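Endo-pectate lyase (Erwinia chrysanthemi, PDB 3B4N) cleaves polygalacturonate by calcium-dependent elimination, leaving unsaturated galacturonosyl ends, and probably also attacks highly methylated pectins from within the chain. Local coordinates at residues N33-S38 against R71-A76; T39-V44 against V88-E93; R46-R51 against I63-A68; T205-I210 against V236-F241. All coordinates share one frame; numbering follows the deposited sequence.

In the fold
Interactions 1, 2 and 3 build the N-terminal beta sandwich, whose strand order is consistent with a fibronectin type III fold; interaction 4 lies in the right-handed parallel beta helix that follows in the chain. Interaction 1 joins strands 32-39 and 72-75 of the three-stranded sheet. Interactions 2 and 3 reach the four-stranded sheet, about 11 Å apart between centres, and meet through the paired strands 44-52 and 85-92. Along the chain, interaction 3 falls between the segments of both interaction 1 and interaction 2. Interaction 4 is about 12 Å from interaction 1, centre to centre, and touches it through Arg71 and Thr72, which meet Gly239 and Asn240, so the two domains are joined.

Interaction 1 (N33-S38 against R71-A76); sequences NYLGWS and RTFKDA. With EDO (1,2-ethanediol), chain G.
Trp37 lays its indole over the start of strand 72-75, where Arg71 and Thr72 run beneath one face. CB leaves the strand with CG between the backbone N and the carbonyl carbon (chi1 61°), which swings the ring back across its partner. CD1 and NE1 come first over the aliphatic chain of Arg71, NE1 standing 3.8 Å from Arg71 CD. The five-membered ring then covers Arg71 CA, a CH-pi contact of 4.1 Å to the centroid. Further out CE3 lies 3.5 Å from Arg71 O, and the far rim, CZ3 and CH2, rests on the Thr72 peptide. There Phe73 CB closes the edge in the plane of the ring, 3.8 Å from CZ3. Trp37 N donates to Arg71 O at 3.0 Å. Antiparallel bonds continue down the pair, Leu35 N reaching Phe73 O almost straight at 2.8 Å. Leu35 and Phe73 run side by side. Ser38 OG shares a 2.8 Å hydrogen bond with O1 of a 1,2-ethanediol, probably from the crystallisation liquor. Strand 32-39 is the middle of its sheet, with 22-29 along its other edge. Trp37, Leu35 and Phe73 point into the sandwich, packing on strands 44-52 and 61-66 of the facing sheet.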
# COMPACT_ATOMS: atom_id res chain seq x y z
N ASN A 33 2.47 -14.86 -7.87
CA ASN A 33 3.24 -14.74 -6.64
C ASN A 33 3.71 -13.31 -6.57
O ASN A 33 4.42 -12.83 -7.46
CB ASN A 33 4.45 -15.67 -6.66
CG ASN A 33 4.07 -17.13 -6.54
OD1 ASN A 33 4.75 -18.01 -7.07
ND2 ASN A 33 2.99 -17.39 -5.81
N TYR A 34 3.29 -12.60 -5.53
CA TYR A 34 3.70 -11.22 -5.35
C TYR A 34 4.86 -11.14 -4.37
O TYR A 34 4.84 -11.78 -3.31
CB TYR A 34 2.55 -10.37 -4.81
CG TYR A 34 1.48 -10.08 -5.83
CD1 TYR A 34 1.58 -9.00 -6.70
CD2 TYR A 34 0.37 -10.92 -5.96
CE1 TYR A 34 0.60 -8.75 -7.67
CE2 TYR A 34 -0.61 -10.69 -6.91
CZ TYR A 34 -0.49 -9.61 -7.76
OH TYR A 34 -1.46 -9.39 -8.71
N LEU A 35 5.87 -10.38 -4.74
CA LEU A 35 7.03 -10.18 -3.89
C LEU A 35 7.05 -8.74 -3.42
O LEU A 35 6.75 -7.82 -4.19
CB LEU A 35 8.33 -10.44 -4.65
CG LEU A 35 8.52 -11.84 -5.22
CD1 LEU A 35 9.89 -11.91 -5.92
CD2 LEU A 35 8.44 -12.87 -4.11
N GLY A 36 7.40 -8.55 -2.16
CA GLY A 36 7.52 -7.22 -1.60
C GLY A 36 8.79 -7.22 -0.77
O GLY A 36 9.02 -8.14 0.03
N TRP A 37 9.64 -6.21 -0.95
CA TRP A 37 10.85 -6.16 -0.15
C TRP A 37 11.15 -4.76 0.31
O TRP A 37 10.59 -3.79 -0.20
CB TRP A 37 12.05 -6.70 -0.95
CG TRP A 37 12.37 -5.93 -2.22
CD1 TRP A 37 13.27 -4.92 -2.36
CD2 TRP A 37 11.76 -6.11 -3.50
NE1 TRP A 37 13.26 -4.45 -3.66
CE2 TRP A 37 12.34 -5.17 -4.38
CE3 TRP A 37 10.77 -6.98 -3.99
CZ2 TRP A 37 11.97 -5.06 -5.73
CZ3 TRP A 37 10.40 -6.88 -5.33
CH2 TRP A 37 11.00 -5.93 -6.18
N SER A 38 12.02 -4.67 1.31
CA SER A 38 12.48 -3.38 1.79
C SER A 38 14.00 -3.49 1.75
O SER A 38 14.56 -4.57 1.91
CB SER A 38 12.01 -3.10 3.22
OG SER A 38 12.58 -4.00 4.14
N ARG A 71 9.50 -1.58 -5.24
CA ARG A 71 9.75 -2.43 -4.08
C ARG A 71 8.83 -3.64 -4.13
O ARG A 71 8.67 -4.36 -3.14
CB ARG A 71 9.55 -1.64 -2.78
CG ARG A 71 10.62 -0.56 -2.56
CD ARG A 71 12.01 -1.15 -2.35
NE ARG A 71 12.99 -0.11 -2.02
CZ ARG A 71 13.71 0.56 -2.92
NH1 ARG A 71 13.59 0.33 -4.22
NH2 ARG A 71 14.57 1.49 -2.51
N THR A 72 8.21 -3.84 -5.29
CA THR A 72 7.31 -4.98 -5.48
C THR A 72 7.51 -5.60 -6.86
O THR A 72 8.07 -4.98 -7.77
CB THR A 72 5.81 -4.57 -5.37
OG1 THR A 72 5.49 -3.68 -6.43
CG2 THR A 72 5.51 -3.92 -4.01
N PHE A 73 7.06 -6.83 -7.00
CA PHE A 73 7.17 -7.57 -8.26
C PHE A 73 6.11 -8.65 -8.28
O PHE A 73 5.72 -9.17 -7.24
CB PHE A 73 8.54 -8.23 -8.38
CG PHE A 73 8.73 -9.03 -9.63
CD1 PHE A 73 8.86 -8.39 -10.85
CD2 PHE A 73 8.75 -10.42 -9.58
CE1 PHE A 73 9.02 -9.12 -12.03
CE2 PHE A 73 8.91 -11.17 -10.76
CZ PHE A 73 9.05 -10.51 -11.98
N LYS A 74 5.61 -8.98 -9.47
CA LYS A 74 4.65 -10.05 -9.58
C LYS A 74 5.12 -11.08 -10.60
O LYS A 74 5.58 -10.73 -11.68
CB LYS A 74 3.26 -9.52 -9.96
CG LYS A 74 3.14 -8.95 -11.35
CD LYS A 74 1.70 -8.51 -11.59
CE LYS A 74 1.49 -8.00 -13.00
NZ LYS A 74 2.38 -6.84 -13.31
N ASP A 75 5.05 -12.35 -10.20
CA ASP A 75 5.44 -13.46 -11.06
C ASP A 75 4.22 -14.32 -11.34
O ASP A 75 3.71 -14.98 -10.44
CB ASP A 75 6.52 -14.31 -10.38
CG ASP A 75 6.96 -15.48 -11.24
OD1 ASP A 75 7.58 -16.42 -10.71
OD2 ASP A 75 6.69 -15.46 -12.46
N ALA A 76 3.75 -14.29 -12.59
CA ALA A 76 2.58 -15.06 -12.99
C ALA A 76 2.98 -16.22 -13.90
O ALA A 76 2.12 -16.86 -14.50
CB ALA A 76 1.59 -14.17 -13.72
C1 EDO G . 16.10 -3.86 4.89
O1 EDO G . 15.00 -2.81 4.69
C2 EDO G . 16.11 -4.52 6.27
O2 EDO G . 14.74 -5.25 6.45

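Interaction 2 (T39-V44 against V88-E93); sequences TDESKV and VDVVSE
Two beta-branched side chains meet tip to tip because of their first torsions: Thr39 turns OG1 away from its own nitrogen (chi1 -177°), and Val90 does the same with CG1 (chi1 174°). Thr39 OG1 ends 3.8 Å from Val90 CG1. That methyl also takes Val44 CG2 at 3.6 Å, the two valines crossing at about a right angle, and Glu41 passes obliquely over it, CB 3.9 Å from Val90 CG1. The bend of Glu41 at chi2 folds its carboxylate back over the loop. Glu41 OE1 accepts from Lys43 N at 2.8 Å, on its anti side though well out of the carboxylate plane, and lies 3.5 Å from Ser92 CB. Lys43 O accepts a bent bond from Glu93 N at 2.9 Å (141° at the hydrogen), while Ser92 CA contributes a CH contact to the same oxygen. A water bridges the two segments, donating to Val44 O and to Glu93 OE1. Thr39 OG1 also takes the N-H of Glu41, making an ST turn, and is bonded to Gln21. Loop 39-44 crosses between the sheets of the sandwich and packs on the end of strand 85-92, consistent with the B-to-C loop against strand F of a fibronectin type III domain.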
# COMPACT_ATOMS: atom_id res chain seq x y z
N THR A 39 14.66 -2.38 1.48
CA THR A 39 16.11 -2.38 1.46
C THR A 39 16.58 -1.05 2.01
O THR A 39 15.89 -0.04 1.86
CB THR A 39 16.68 -2.59 0.02
OG1 THR A 39 18.11 -2.63 0.09
CG2 THR A 39 16.26 -1.45 -0.91
N ASP A 40 17.74 -1.05 2.67
CA ASP A 40 18.29 0.19 3.18
C ASP A 40 19.49 0.62 2.34
O ASP A 40 20.25 1.51 2.74
CB ASP A 40 18.68 0.07 4.65
CG ASP A 40 19.53 -1.14 4.94
OD1 ASP A 40 20.20 -1.63 4.01
OD2 ASP A 40 19.53 -1.60 6.10
N GLU A 41 19.67 -0.01 1.18
CA GLU A 41 20.76 0.37 0.28
C GLU A 41 20.39 1.77 -0.21
O GLU A 41 19.29 1.98 -0.72
CB GLU A 41 20.87 -0.61 -0.89
CG GLU A 41 21.73 -0.09 -2.06
CD GLU A 41 23.11 0.34 -1.62
OE1 GLU A 41 23.58 1.41 -2.08
OE2 GLU A 41 23.74 -0.38 -0.82
N SER A 42 21.30 2.73 -0.08
CA SER A 42 21.02 4.11 -0.47
C SER A 42 21.28 4.49 -1.93
O SER A 42 20.71 5.46 -2.42
CB SER A 42 21.80 5.07 0.43
OG SER A 42 23.19 4.84 0.30
N LYS A 43 22.13 3.74 -2.61
CA LYS A 43 22.43 4.05 -4.00
C LYS A 43 22.07 2.88 -4.91
O LYS A 43 22.93 2.28 -5.56
CB LYS A 43 23.91 4.42 -4.15
CG LYS A 43 24.24 5.75 -3.46
CD LYS A 43 25.71 6.12 -3.52
CE LYS A 43 26.51 5.45 -2.41
NZ LYS A 43 27.87 6.05 -2.26
N VAL A 44 20.79 2.55 -4.96
CA VAL A 44 20.34 1.44 -5.80
C VAL A 44 20.40 1.80 -7.28
O VAL A 44 19.95 2.88 -7.68
CB VAL A 44 18.90 1.03 -5.45
CG1 VAL A 44 18.48 -0.14 -6.33
CG2 VAL A 44 18.81 0.65 -3.98
N VAL A 88 15.68 -11.53 -3.94
CA VAL A 88 15.79 -10.26 -4.63
C VAL A 88 17.18 -9.72 -4.32
O VAL A 88 17.61 -9.67 -3.17
CB VAL A 88 14.72 -9.24 -4.18
CG1 VAL A 88 15.08 -7.84 -4.69
CG2 VAL A 88 13.36 -9.65 -4.74
N ASP A 89 17.89 -9.37 -5.39
CA ASP A 89 19.24 -8.84 -5.30
C ASP A 89 19.18 -7.35 -5.60
O ASP A 89 18.88 -6.94 -6.71
CB ASP A 89 20.12 -9.55 -6.35
CG ASP A 89 21.59 -9.15 -6.27
OD1 ASP A 89 22.36 -9.69 -7.10
OD2 ASP A 89 21.96 -8.34 -5.40
N VAL A 90 19.45 -6.53 -4.58
CA VAL A 90 19.47 -5.08 -4.75
C VAL A 90 20.92 -4.75 -5.11
O VAL A 90 21.85 -5.00 -4.34
CB VAL A 90 19.02 -4.39 -3.45
CG1 VAL A 90 19.18 -2.88 -3.58
CG2 VAL A 90 17.57 -4.74 -3.16
N VAL A 91 21.10 -4.21 -6.32
CA VAL A 91 22.43 -3.88 -6.82
C VAL A 91 22.71 -2.40 -6.72
O VAL A 91 21.97 -1.58 -7.25
CB VAL A 91 22.57 -4.33 -8.29
CG1 VAL A 91 23.99 -4.07 -8.79
CG2 VAL A 91 22.22 -5.81 -8.43
N SER A 92 23.80 -2.05 -6.04
CA SER A 92 24.16 -0.65 -5.88
C SER A 92 24.91 -0.14 -7.10
O SER A 92 25.31 -0.91 -7.97
CB SER A 92 25.05 -0.47 -4.65
OG SER A 92 26.38 -0.91 -4.94
N GLU A 93 25.09 1.18 -7.16
CA GLU A 93 25.82 1.79 -8.25
C GLU A 93 27.26 1.27 -8.27
O GLU A 93 27.91 1.27 -9.32
CB GLU A 93 25.82 3.30 -8.09
CG GLU A 93 24.45 3.92 -8.28
CD GLU A 93 24.45 5.41 -8.06
OE1 GLU A 93 23.39 6.03 -8.24
OE2 GLU A 93 25.52 5.95 -7.72
O HOH W 1 21.09 4.80 -9.26

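Interaction 3 (R46-R51 against I63-A68); sequences RQEVYR and IAVLDA
Ile63 N donates to Val49 O at 2.8 Å, and its side chain lies across both Val49 and Arg51. CG1 is held between its own backbone N and carbonyl carbon (chi1 61°), which brings it to Val49 CG1 while CG2 stands over the centre of one face of the Arg51 guanidinium, itself salt-bridged to Asp75 of strand 72-75. Ala64 N also approaches Val49 O, but weakly at 3.5 Å; two residues facing one make a classic beta bulge. Ala64 O accepts from Val49 N at 3.0 Å. Val65 is on the opposite face, with CG1 centred over the guanidinium of Arg46, 3.6 Å from CZ. Leu66 goes back to the inner face, touching Val49 CG2 through CD1 at 3.7 Å. Its backbone is tied to Gln47 twice, the shorter bond running from Leu66 N to Gln47 O at 2.7 Å. Ala68 lies near the Arg46 backbone. Chemically the two faces differ: the inner is mostly aliphatic but also carries the polar Gln47, whereas outside Val65 covers a guanidinium whose edge is held in plane by Glu48 OE2 in a salt bridge. Glu48 also takes Tyr50 OH and Arg62, so its buried charge is probably compensated.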
# COMPACT_ATOMS: atom_id res chain seq x y z
N ARG A 46 19.88 -1.04 -9.79
CA ARG A 46 18.89 -1.95 -10.34
C ARG A 46 18.58 -3.00 -9.29
O ARG A 46 19.28 -3.11 -8.28
CB ARG A 46 19.40 -2.66 -11.60
CG ARG A 46 20.60 -3.57 -11.35
CD ARG A 46 20.75 -4.65 -12.41
NE ARG A 46 20.90 -4.09 -13.75
CZ ARG A 46 21.08 -4.82 -14.84
NH1 ARG A 46 21.14 -6.14 -14.76
NH2 ARG A 46 21.20 -4.21 -16.02
N GLN A 47 17.52 -3.77 -9.54
CA GLN A 47 17.13 -4.82 -8.61
C GLN A 47 16.80 -6.04 -9.45
O GLN A 47 16.07 -5.95 -10.42
CB GLN A 47 15.93 -4.37 -7.78
CG GLN A 47 16.25 -3.10 -7.00
CD GLN A 47 15.04 -2.55 -6.29
OE1 GLN A 47 14.13 -1.99 -6.92
NE2 GLN A 47 15.02 -2.71 -4.97
N GLU A 48 17.34 -7.19 -9.07
CA GLU A 48 17.12 -8.40 -9.84
C GLU A 48 16.37 -9.44 -9.05
O GLU A 48 16.65 -9.67 -7.87
CB GLU A 48 18.47 -8.97 -10.28
CG GLU A 48 19.34 -7.96 -11.01
CD GLU A 48 20.65 -8.56 -11.48
OE1 GLU A 48 21.24 -9.35 -10.72
OE2 GLU A 48 21.08 -8.23 -12.60
N VAL A 49 15.40 -10.07 -9.69
CA VAL A 49 14.61 -11.10 -9.03
C VAL A 49 15.11 -12.45 -9.50
O VAL A 49 15.27 -12.68 -10.69
CB VAL A 49 13.11 -10.99 -9.37
CG1 VAL A 49 12.31 -12.00 -8.56
CG2 VAL A 49 12.62 -9.57 -9.09
N TYR A 50 15.38 -13.34 -8.54
CA TYR A 50 15.85 -14.69 -8.83
C TYR A 50 14.82 -15.70 -8.34
O TYR A 50 14.14 -15.48 -7.34
CB TYR A 50 17.20 -14.93 -8.15
CG TYR A 50 18.32 -14.18 -8.80
CD1 TYR A 50 19.09 -14.78 -9.80
CD2 TYR A 50 18.58 -12.86 -8.46
CE1 TYR A 50 20.08 -14.07 -10.46
CE2 TYR A 50 19.58 -12.14 -9.11
CZ TYR A 50 20.33 -12.75 -10.11
OH TYR A 50 21.29 -12.04 -10.79
N ARG A 51 14.73 -16.82 -9.04
CA ARG A 51 13.78 -17.86 -8.68
C ARG A 51 14.37 -19.24 -8.95
O ARG A 51 15.21 -19.40 -9.83
CB ARG A 51 12.51 -17.70 -9.52
CG ARG A 51 11.35 -18.60 -9.10
CD ARG A 51 10.19 -18.47 -10.08
NE ARG A 51 10.47 -19.16 -11.33
CZ ARG A 51 9.80 -18.97 -12.46
NH1 ARG A 51 8.79 -18.12 -12.51
NH2 ARG A 51 10.16 -19.64 -13.55
N ILE A 63 14.85 -13.96 -13.16
CA ILE A 63 13.61 -13.90 -13.91
C ILE A 63 13.23 -12.47 -14.25
O ILE A 63 12.33 -12.24 -15.05
CB ILE A 63 12.43 -14.59 -13.17
CG1 ILE A 63 12.14 -13.91 -11.83
CG2 ILE A 63 12.75 -16.07 -12.99
CD1 ILE A 63 10.83 -14.40 -11.17
N ALA A 64 13.91 -11.49 -13.65
CA ALA A 64 13.61 -10.10 -13.95
C ALA A 64 14.70 -9.11 -13.55
O ALA A 64 15.44 -9.34 -12.60
CB ALA A 64 12.28 -9.68 -13.30
N VAL A 65 14.80 -8.03 -14.31
CA VAL A 65 15.72 -6.94 -13.99
C VAL A 65 14.77 -5.75 -13.85
O VAL A 65 14.05 -5.41 -14.80
CB VAL A 65 16.73 -6.64 -15.12
CG1 VAL A 65 17.49 -5.36 -14.80
CG2 VAL A 65 17.71 -7.81 -15.26
N LEU A 66 14.77 -5.13 -12.67
CA LEU A 66 13.87 -4.02 -12.37
C LEU A 66 14.62 -2.73 -12.11
O LEU A 66 15.82 -2.73 -11.88
CB LEU A 66 13.05 -4.36 -11.12
CG LEU A 66 12.37 -5.73 -11.14
CD1 LEU A 66 11.73 -6.00 -9.79
CD2 LEU A 66 11.34 -5.79 -12.27
N ASP A 67 13.88 -1.62 -12.16
CA ASP A 67 14.48 -0.32 -11.90
C ASP A 67 14.82 -0.21 -10.41
O ASP A 67 14.53 -1.13 -9.64
CB ASP A 67 13.56 0.83 -12.35
CG ASP A 67 12.24 0.89 -11.59
OD1 ASP A 67 12.21 0.60 -10.39
OD2 ASP A 67 11.23 1.27 -12.22
N ALA A 68 15.40 0.91 -9.99
CA ALA A 68 15.82 1.09 -8.61
C ALA A 68 14.76 1.58 -7.64
O ALA A 68 14.99 1.57 -6.43
CB ALA A 68 17.00 2.08 -8.58

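Interaction 4 (T205-I210 against V236-F241); sequences TIVGGI and VVKGNF
Successive coils of the right-handed parallel beta helix stack here, strand 203-207 lying alongside strand 233-238 of the next. Three backbone bonds tie the segments: Ile206 N donates to Val236 O at 2.8 Å, Lys238 N to Ile206 O, and Gly208 N to Lys238 O at 2.9 Å. Thr205 lies side by side with Val236, its OG1 3.7 Å from Val236 CB, and Lys238 CE meets Thr205 CG2 at 3.7 Å. On the other face Ile206 and Val237 point into the helix. Beyond Lys238 the register slips by two residues: Phe241 comes opposite Gly208, their CA atoms 4.0 Å apart. Phe241 carries CG anti to its nitrogen (chi1 175°), which returns the ring to the interior, where Ile206 CG2 sits over its centre, 14° off the normal, as a CH-pi contact. Its CD1 also lies 3.1 Å from Gly208 O. Positive phi favours glycine at Gly208 and Gly239, and the lack of a CB at Gly239 leaves Gly208 N its close approach. The Phe241 side chain also touches Trp189 and Val225 and is about 6 Å from that of Ile192, a calcium ligand. The chemistry implies a coil junction held by backbone bonds, by the Phe241 ring packed against Ile206 inside, and by Thr205, Val207 and the aliphatic part of Lys238 outside.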
# COMPACT_ATOMS: atom_id res chain seq x y z
N THR A 205 3.88 7.90 4.82
CA THR A 205 4.43 7.40 3.57
C THR A 205 4.34 5.89 3.45
O THR A 205 4.77 5.18 4.36
CB THR A 205 5.92 7.81 3.44
OG1 THR A 205 6.03 9.23 3.54
CG2 THR A 205 6.51 7.34 2.11
N ILE A 206 3.75 5.42 2.35
CA ILE A 206 3.62 3.99 2.08
C ILE A 206 4.72 3.71 1.05
O ILE A 206 4.73 4.30 -0.03
CB ILE A 206 2.26 3.64 1.44
CG1 ILE A 206 1.10 4.20 2.27
CG2 ILE A 206 2.15 2.13 1.27
CD1 ILE A 206 1.07 3.76 3.73
N VAL A 207 5.66 2.82 1.40
CA VAL A 207 6.79 2.47 0.52
C VAL A 207 6.65 1.01 0.14
O VAL A 207 6.97 0.11 0.93
CB VAL A 207 8.15 2.70 1.24
CG1 VAL A 207 9.30 2.43 0.26
CG2 VAL A 207 8.24 4.13 1.75
N GLY A 208 6.18 0.77 -1.08
CA GLY A 208 5.96 -0.60 -1.50
C GLY A 208 4.79 -1.19 -0.72
O GLY A 208 3.89 -0.47 -0.27
N GLY A 209 4.80 -2.51 -0.59
CA GLY A 209 3.73 -3.19 0.11
C GLY A 209 2.72 -3.76 -0.88
O GLY A 209 2.67 -3.33 -2.04
N ILE A 210 1.91 -4.71 -0.42
CA ILE A 210 0.89 -5.34 -1.25
C ILE A 210 -0.37 -5.37 -0.41
O ILE A 210 -0.35 -5.90 0.69
CB ILE A 210 1.28 -6.80 -1.61
CG1 ILE A 210 2.62 -6.84 -2.37
CG2 ILE A 210 0.17 -7.42 -2.45
CD1 ILE A 210 2.57 -6.30 -3.77
N VAL A 236 1.75 9.89 1.25
CA VAL A 236 2.63 9.64 0.11
C VAL A 236 2.62 8.16 -0.24
O VAL A 236 2.69 7.32 0.65
CB VAL A 236 4.08 10.08 0.46
CG1 VAL A 236 5.01 9.87 -0.74
CG2 VAL A 236 4.09 11.54 0.89
N VAL A 237 2.51 7.85 -1.53
CA VAL A 237 2.49 6.46 -1.99
C VAL A 237 3.55 6.27 -3.07
O VAL A 237 3.47 6.89 -4.14
CB VAL A 237 1.11 6.08 -2.57
CG1 VAL A 237 1.13 4.62 -3.05
CG2 VAL A 237 0.02 6.29 -1.52
N LYS A 238 4.54 5.43 -2.78
CA LYS A 238 5.62 5.17 -3.72
C LYS A 238 6.12 3.74 -3.61
O LYS A 238 5.53 2.93 -2.90
CB LYS A 238 6.77 6.17 -3.49
CG LYS A 238 7.41 6.13 -2.11
CD LYS A 238 8.37 7.30 -1.99
CE LYS A 238 8.99 7.42 -0.63
NZ LYS A 238 10.06 8.47 -0.68
N GLY A 239 7.18 3.42 -4.34
CA GLY A 239 7.74 2.08 -4.28
C GLY A 239 6.87 1.03 -4.94
O GLY A 239 7.06 -0.17 -4.72
N ASN A 240 5.92 1.47 -5.75
CA ASN A 240 5.01 0.59 -6.45
C ASN A 240 4.11 -0.24 -5.54
O ASN A 240 3.94 -1.45 -5.73
CB ASN A 240 5.76 -0.32 -7.43
CG ASN A 240 4.86 -0.85 -8.54
OD1 ASN A 240 3.82 -0.26 -8.84
ND2 ASN A 240 5.27 -1.95 -9.15
N PHE A 241 3.54 0.44 -4.55
CA PHE A 241 2.56 -0.14 -3.64
C PHE A 241 1.54 -0.78 -4.58
O PHE A 241 1.06 -0.14 -5.51
CB PHE A 241 1.93 1.00 -2.84
CG PHE A 241 0.80 0.59 -1.93
CD1 PHE A 241 0.92 -0.49 -1.07
CD2 PHE A 241 -0.36 1.36 -1.88
CE1 PHE A 241 -0.10 -0.80 -0.16
CE2 PHE A 241 -1.38 1.06 -0.96
CZ PHE A 241 -1.25 -0.02 -0.11